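Local coordinates for cell wall surface anchor family protein (Streptococcus agalactiae serogroup V, PDB 3TW0) that probably serves as the adhesive tip pilin of the bacterial pilus, attaching to host surfaces through a magnesium-binding von Willebrand factor type A domain, at residues I182-Y187 / N194-F199; I320-I325 / S344-T349. The protein carries 2 engineered substitutions. All blocks are in the same frame, centred on the assembly; numbering follows the deposited sequence.

Overall arrangement
The chain first lays down three strands of the parallel sheet of a von Willebrand factor type A domain, 11-18, 55-61 and 165-172. It then leaves the last of these in a long loop. Contact 1 closes the short link 188-193, folding residues 182-187 of this loop back on helix 192-201. The chain runs on through helix 302-312 to strand 319-324, which lies beside strand 165-172 in the sheet. Contact 2 follows, joining strand 319-324 to the loop after helix 335-344. Contact 1 and contact 2 are in series and do not touch, with about 13 Å between their nearest atoms. Both have side chains packed against helix 302-312, which lies between them in sequence.

Contact 1: residues I182-Y187 / N194-F199; sequences INFNPY and NQFNSF
Gln195 reaches from the helix to the backbone of Asn185 and binds both of its peptide groups. OE1 of Gln195 accepts from Asn185 N at 2.7 Å. The donor lies in the carbonyl plane, on a lone pair. NE2 of Gln195 donates to Asn185 O at 2.8 Å, close to its own amide plane. The two bonds fix the rotation of the amide. The Gln195 side chain is extended beyond CG (chi2 -167°), which carries the amide well out from the helix.

Beside this polar pair lies an apolar cluster. CE2 of Phe199 lies over one face of the Phe184 ring, 4.1 Å from Phe184 CD1. The ring planes meet obliquely at 59°. Phe196 CB sits at the edge of the Phe184 ring, 4.0 Å from Phe184 CE1. Ile182 extends the cluster with its CG2 branch and its CD1 tip. Its CG2 lies 3.6 Å from Phe199 CE2, and its CD1 is at the edge of the Phe196 ring. With CG of Phe196 anti to the backbone N (chi1 -179°), its CD1 comes 4.0 Å from Phe184 CZ.

Further out, NE2 of Gln195 also donates to Thr190 O, so both of its N-H groups can be used. The ring of Tyr192 meets that of Phe184 nearly at right angles. Lys296 makes a cation-pi contact with Phe196. Asn185 OD1 accepts from Tyr187 N, which turns the chain just after the bound residue.

That turn is an Asx turn, and Asn183 centres an inverse gamma turn. The two turns shape this irregular loop. The loop belongs to the long excursion between strands 165-172 and 319-324. Ile182 of the loop and Phe196 of helix 192-201 both rest on Leu307 of helix 302-312.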
loop_
_atom_site.group_PDB
_atom_site.type_symbol
_atom_site.label_atom_id
_atom_site.label_comp_id
_atom_site.label_asym_id
_atom_site.label_seq_id
_atom_site.Cartn_x
_atom_site.Cartn_y
_atom_site.Cartn_z
ATOM N N ILE A 182 -12.734 2.259 -4.318
ATOM C CA ILE A 182 -13.617 3.361 -4.704
ATOM C C ILE A 182 -15.062 2.851 -4.627
ATOM O O ILE A 182 -15.375 1.767 -5.136
ATOM C CB ILE A 182 -13.270 3.873 -6.106
ATOM C CG1 ILE A 182 -11.880 4.512 -6.094
ATOM C CG2 ILE A 182 -14.332 4.885 -6.598
ATOM C CD1 ILE A 182 -11.234 4.762 -7.502
ATOM N N ASN A 183 -15.933 3.594 -3.942
ATOM C CA ASN A 183 -17.302 3.101 -3.688
ATOM C C ASN A 183 -18.278 3.248 -4.845
ATOM O O ASN A 183 -19.278 3.945 -4.723
ATOM C CB ASN A 183 -17.896 3.740 -2.411
ATOM C CG ASN A 183 -19.058 2.932 -1.816
ATOM O OD1 ASN A 183 -19.315 1.776 -2.194
ATOM N ND2 ASN A 183 -19.754 3.539 -0.868
ATOM N N PHE A 184 -18.012 2.560 -5.945
ATOM C CA PHE A 184 -18.965 2.459 -7.036
ATOM C C PHE A 184 -20.300 1.797 -6.621
ATOM O O PHE A 184 -20.356 0.913 -5.720
ATOM C CB PHE A 184 -18.365 1.679 -8.204
ATOM C CG PHE A 184 -17.217 2.370 -8.884
ATOM C CD1 PHE A 184 -17.440 3.410 -9.786
ATOM C CD2 PHE A 184 -15.903 1.970 -8.630
ATOM C CE1 PHE A 184 -16.365 4.059 -10.438
ATOM C CE2 PHE A 184 -14.837 2.590 -9.278
ATOM C CZ PHE A 184 -15.076 3.659 -10.187
ATOM N N ASN A 185 -21.378 2.211 -7.277
ATOM C CA ASN A 185 -22.690 1.711 -6.931
ATOM C C ASN A 185 -23.216 0.821 -8.059
ATOM O O ASN A 185 -23.546 1.309 -9.142
ATOM C CB ASN A 185 -23.639 2.869 -6.611
ATOM C CG ASN A 185 -25.012 2.386 -6.155
ATOM O OD1 ASN A 185 -25.387 1.226 -6.377
ATOM N ND2 ASN A 185 -25.777 3.281 -5.539
ATOM N N PRO A 186 -23.253 -0.507 -7.825
ATOM C CA PRO A 186 -23.578 -1.418 -8.898
ATOM C C PRO A 186 -25.076 -1.478 -9.159
ATOM O O PRO A 186 -25.507 -2.140 -10.099
ATOM C CB PRO A 186 -23.092 -2.764 -8.355
ATOM C CG PRO A 186 -23.220 -2.679 -6.933
ATOM C CD PRO A 186 -22.968 -1.227 -6.566
ATOM N N TYR A 187 -25.862 -0.776 -8.341
ATOM C CA TYR A 187 -27.293 -1.008 -8.313
ATOM C C TYR A 187 -28.081 0.123 -8.924
ATOM O O TYR A 187 -29.288 0.130 -8.861
ATOM C CB TYR A 187 -27.739 -1.280 -6.875
ATOM C CG TYR A 187 -27.130 -2.568 -6.327
ATOM C CD1 TYR A 187 -26.982 -3.688 -7.152
ATOM C CD2 TYR A 187 -26.705 -2.662 -5.000
ATOM C CE1 TYR A 187 -26.426 -4.879 -6.677
ATOM C CE2 TYR A 187 -26.156 -3.845 -4.504
ATOM C CZ TYR A 187 -26.022 -4.949 -5.353
ATOM O OH TYR A 187 -25.482 -6.124 -4.888
ATOM N N ASN A 194 -19.669 7.795 -15.426
ATOM C CA ASN A 194 -20.378 8.935 -14.868
ATOM C C ASN A 194 -20.351 8.938 -13.338
ATOM O O ASN A 194 -20.340 9.994 -12.722
ATOM C CB ASN A 194 -21.818 9.022 -15.407
ATOM C CG ASN A 194 -21.875 9.448 -16.886
ATOM O OD1 ASN A 194 -20.991 10.154 -17.369
ATOM N ND2 ASN A 194 -22.923 9.016 -17.601
ATOM N N GLN A 195 -20.328 7.758 -12.714
ATOM C CA GLN A 195 -20.226 7.696 -11.241
ATOM C C GLN A 195 -18.866 8.233 -10.813
ATOM O O GLN A 195 -18.767 9.038 -9.905
ATOM C CB GLN A 195 -20.419 6.263 -10.721
ATOM C CG GLN A 195 -21.844 5.727 -10.841
ATOM C CD GLN A 195 -22.032 4.463 -10.031
ATOM O OE1 GLN A 195 -21.512 4.351 -8.913
ATOM N NE2 GLN A 195 -22.734 3.507 -10.595
ATOM N N PHE A 196 -17.831 7.829 -11.521
ATOM C CA PHE A 196 -16.443 8.230 -11.202
ATOM C C PHE A 196 -16.310 9.742 -11.337
ATOM O O PHE A 196 -15.876 10.447 -10.401
ATOM C CB PHE A 196 -15.498 7.511 -12.170
ATOM C CG PHE A 196 -14.031 7.794 -11.947
ATOM C CD1 PHE A 196 -13.315 7.124 -10.951
ATOM C CD2 PHE A 196 -13.339 8.689 -12.793
ATOM C CE1 PHE A 196 -11.951 7.361 -10.782
ATOM C CE2 PHE A 196 -11.999 8.934 -12.614
ATOM C CZ PHE A 196 -11.292 8.282 -11.602
ATOM N N ASN A 197 -16.714 10.233 -12.502
ATOM C CA ASN A 197 -16.831 11.681 -12.754
ATOM C C ASN A 197 -17.565 12.468 -11.676
ATOM O O ASN A 197 -17.113 13.562 -11.335
ATOM C CB ASN A 197 -17.478 11.935 -14.120
ATOM C CG ASN A 197 -16.604 11.467 -15.263
ATOM O OD1 ASN A 197 -15.441 11.136 -15.056
ATOM N ND2 ASN A 197 -17.153 11.473 -16.485
ATOM N N SER A 198 -18.666 11.939 -11.122
ATOM C CA SER A 198 -19.329 12.636 -10.006
ATOM C C SER A 198 -18.483 12.655 -8.732
ATOM O O SER A 198 -18.575 13.615 -7.946
ATOM C CB SER A 198 -20.719 12.075 -9.684
ATOM O OG SER A 198 -21.514 12.042 -10.860
ATOM N N PHE A 199 -17.681 11.615 -8.497
ATOM C CA PHE A 199 -16.751 11.642 -7.357
ATOM C C PHE A 199 -15.727 12.777 -7.571
ATOM O O PHE A 199 -15.465 13.556 -6.673
ATOM C CB PHE A 199 -16.006 10.303 -7.158
ATOM C CG PHE A 199 -16.914 9.088 -6.972
ATOM C CD1 PHE A 199 -18.119 9.176 -6.257
ATOM C CD2 PHE A 199 -16.529 7.840 -7.490
ATOM C CE1 PHE A 199 -18.954 8.059 -6.099
ATOM C CE2 PHE A 199 -17.349 6.729 -7.336
ATOM C CZ PHE A 199 -18.584 6.849 -6.632
#

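Contact 2: residues I320-I325 / S344-T349; sequences IFTVGI and SISSKT
Thr322 points its side chain from the strand toward Ser346. Its CB already comes within 3.2 Å of Ser346 OG. The branch OG1 goes further and lies 2.6 Å from Ser346 OG, close enough for a hydroxyl-to-hydroxyl hydrogen bond whose proton is not settled. OG1 stands anti to the carbonyl carbon (chi1 -45°), on the side where Ser346 lies. A water 2.8 Å from Thr322 OG1 donates to Ile345 O and so bridges strand and loop. Ser346 OG also bonds to Met342 O, tying it back to helix 335-344.

Two residues earlier on the strand, Ile320 is held by both the backbone N and the side-chain OG of Ser347. Ser347 N donates to Ile320 O at 2.8 Å, in the carbonyl plane and on a lone pair. Ser347 OG accepts from Ile320 N, though the measured separation is short and its exact value doubtful. Ile320 CG2 lies against Ile345 O.

Hydroxyls thus do much of the work here, alongside one backbone bond. They join the strand to the loop that follows helix 335-344, within the beta-alpha-beta crossover from strand 319-324 to strand 352-354. The loop is therefore held on the strand mainly by directional polar bonds, with a water bridging Thr322 OG1 and Ile345 O.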
loop_
_atom_site.group_PDB
_atom_site.type_symbol
_atom_site.label_atom_id
_atom_site.label_comp_id
_atom_site.label_asym_id
_atom_site.label_seq_id
_atom_site.Cartn_x
_atom_site.Cartn_y
_atom_site.Cartn_z
ATOM N N ILE A 320 4.722 17.777 0.398
ATOM C CA ILE A 320 4.983 16.349 0.400
ATOM C C ILE A 320 6.164 16.062 -0.506
ATOM O O ILE A 320 6.118 16.343 -1.720
ATOM C CB ILE A 320 3.743 15.485 0.033
ATOM C CG1 ILE A 320 2.513 15.850 0.909
ATOM C CG2 ILE A 320 4.093 13.988 0.185
ATOM C CD1 ILE A 320 1.520 16.817 0.254
ATOM N N PHE A 321 7.229 15.536 0.105
ATOM C CA PHE A 321 8.427 15.157 -0.619
ATOM C C PHE A 321 8.543 13.638 -0.654
ATOM O O PHE A 321 8.403 12.987 0.387
ATOM C CB PHE A 321 9.695 15.742 0.038
ATOM C CG PHE A 321 9.712 17.246 0.147
ATOM C CD1 PHE A 321 8.734 18.036 -0.447
ATOM C CD2 PHE A 321 10.734 17.881 0.846
ATOM C CE1 PHE A 321 8.767 19.445 -0.345
ATOM C CE2 PHE A 321 10.775 19.280 0.947
ATOM C CZ PHE A 321 9.786 20.063 0.341
ATOM N N THR A 322 8.821 13.088 -1.839
ATOM C CA THR A 322 8.985 11.657 -2.001
ATOM C C THR A 322 10.419 11.287 -2.442
ATOM O O THR A 322 10.949 11.834 -3.422
ATOM C CB THR A 322 7.957 11.086 -2.988
ATOM O OG1 THR A 322 6.679 11.627 -2.697
ATOM C CG2 THR A 322 7.834 9.569 -2.854
ATOM N N VAL A 323 11.021 10.345 -1.735
ATOM C CA VAL A 323 12.375 9.886 -2.036
ATOM C C VAL A 323 12.363 8.440 -2.505
ATOM O O VAL A 323 11.971 7.534 -1.763
ATOM C CB VAL A 323 13.334 10.130 -0.862
ATOM C CG1 VAL A 323 14.631 9.300 -0.990
ATOM C CG2 VAL A 323 13.663 11.607 -0.811
ATOM N N GLY A 324 12.771 8.252 -3.756
ATOM C CA GLY A 324 12.781 6.943 -4.401
ATOM C C GLY A 324 14.008 6.106 -4.125
ATOM O O GLY A 324 15.140 6.544 -4.293
ATOM N N ILE A 325 13.802 4.878 -3.709
ATOM C CA ILE A 325 14.947 4.032 -3.408
ATOM C C ILE A 325 15.003 2.801 -4.301
ATOM O O ILE A 325 14.077 1.997 -4.305
ATOM C CB ILE A 325 14.967 3.627 -1.918
ATOM C CG1 ILE A 325 15.031 4.886 -1.038
ATOM C CG2 ILE A 325 16.137 2.649 -1.635
ATOM C CD1 ILE A 325 15.993 4.796 0.062
ATOM N N SER A 344 3.318 11.768 -8.751
ATOM C CA SER A 344 1.861 11.978 -8.580
ATOM C C SER A 344 1.434 12.256 -7.134
ATOM O O SER A 344 0.448 12.965 -6.914
ATOM C CB SER A 344 1.040 10.808 -9.148
ATOM O OG SER A 344 0.884 9.759 -8.179
ATOM N N ILE A 345 2.175 11.703 -6.161
ATOM C CA ILE A 345 1.851 11.880 -4.734
ATOM C C ILE A 345 2.900 12.716 -3.970
ATOM O O ILE A 345 3.169 12.487 -2.774
ATOM C CB ILE A 345 1.576 10.523 -4.042
ATOM C CG1 ILE A 345 2.844 9.653 -3.967
ATOM C CG2 ILE A 345 0.357 9.822 -4.761
ATOM C CD1 ILE A 345 2.740 8.402 -2.977
ATOM N N SER A 346 3.508 13.657 -4.689
ATOM C CA SER A 346 4.400 14.661 -4.127
ATOM C C SER A 346 3.794 16.022 -4.436
ATOM O O SER A 346 2.959 16.135 -5.344
ATOM C CB SER A 346 5.779 14.563 -4.773
ATOM O OG SER A 346 6.332 13.266 -4.631
ATOM N N SER A 347 4.194 17.036 -3.676
ATOM C CA SER A 347 3.726 18.407 -3.881
ATOM C C SER A 347 3.870 18.879 -5.325
ATOM O O SER A 347 2.921 19.384 -5.901
ATOM C CB SER A 347 4.460 19.369 -2.944
ATOM O OG SER A 347 4.042 19.170 -1.618
ATOM N N LYS A 348 5.052 18.731 -5.898
ATOM C CA LYS A 348 5.229 18.965 -7.336
ATOM C C LYS A 348 6.261 18.019 -7.921
ATOM O O LYS A 348 6.931 17.276 -7.174
ATOM C CB LYS A 348 5.586 20.430 -7.662
ATOM C CG LYS A 348 6.381 21.188 -6.597
ATOM C CD LYS A 348 5.486 22.212 -5.876
ATOM C CE LYS A 348 6.067 22.695 -4.528
ATOM N NZ LYS A 348 7.584 22.899 -4.506
ATOM N N THR A 349 6.389 18.060 -9.245
ATOM C CA THR A 349 7.291 17.210 -10.000
ATOM C C THR A 349 8.695 17.097 -9.381
ATOM O O THR A 349 9.220 15.990 -9.230
ATOM C CB THR A 349 7.326 17.635 -11.512
ATOM O OG1 THR A 349 6.258 16.982 -12.203
ATOM C CG2 THR A 349 8.642 17.250 -12.200
HETATM O O HOH W 1 4.543 10.773 -1.100
#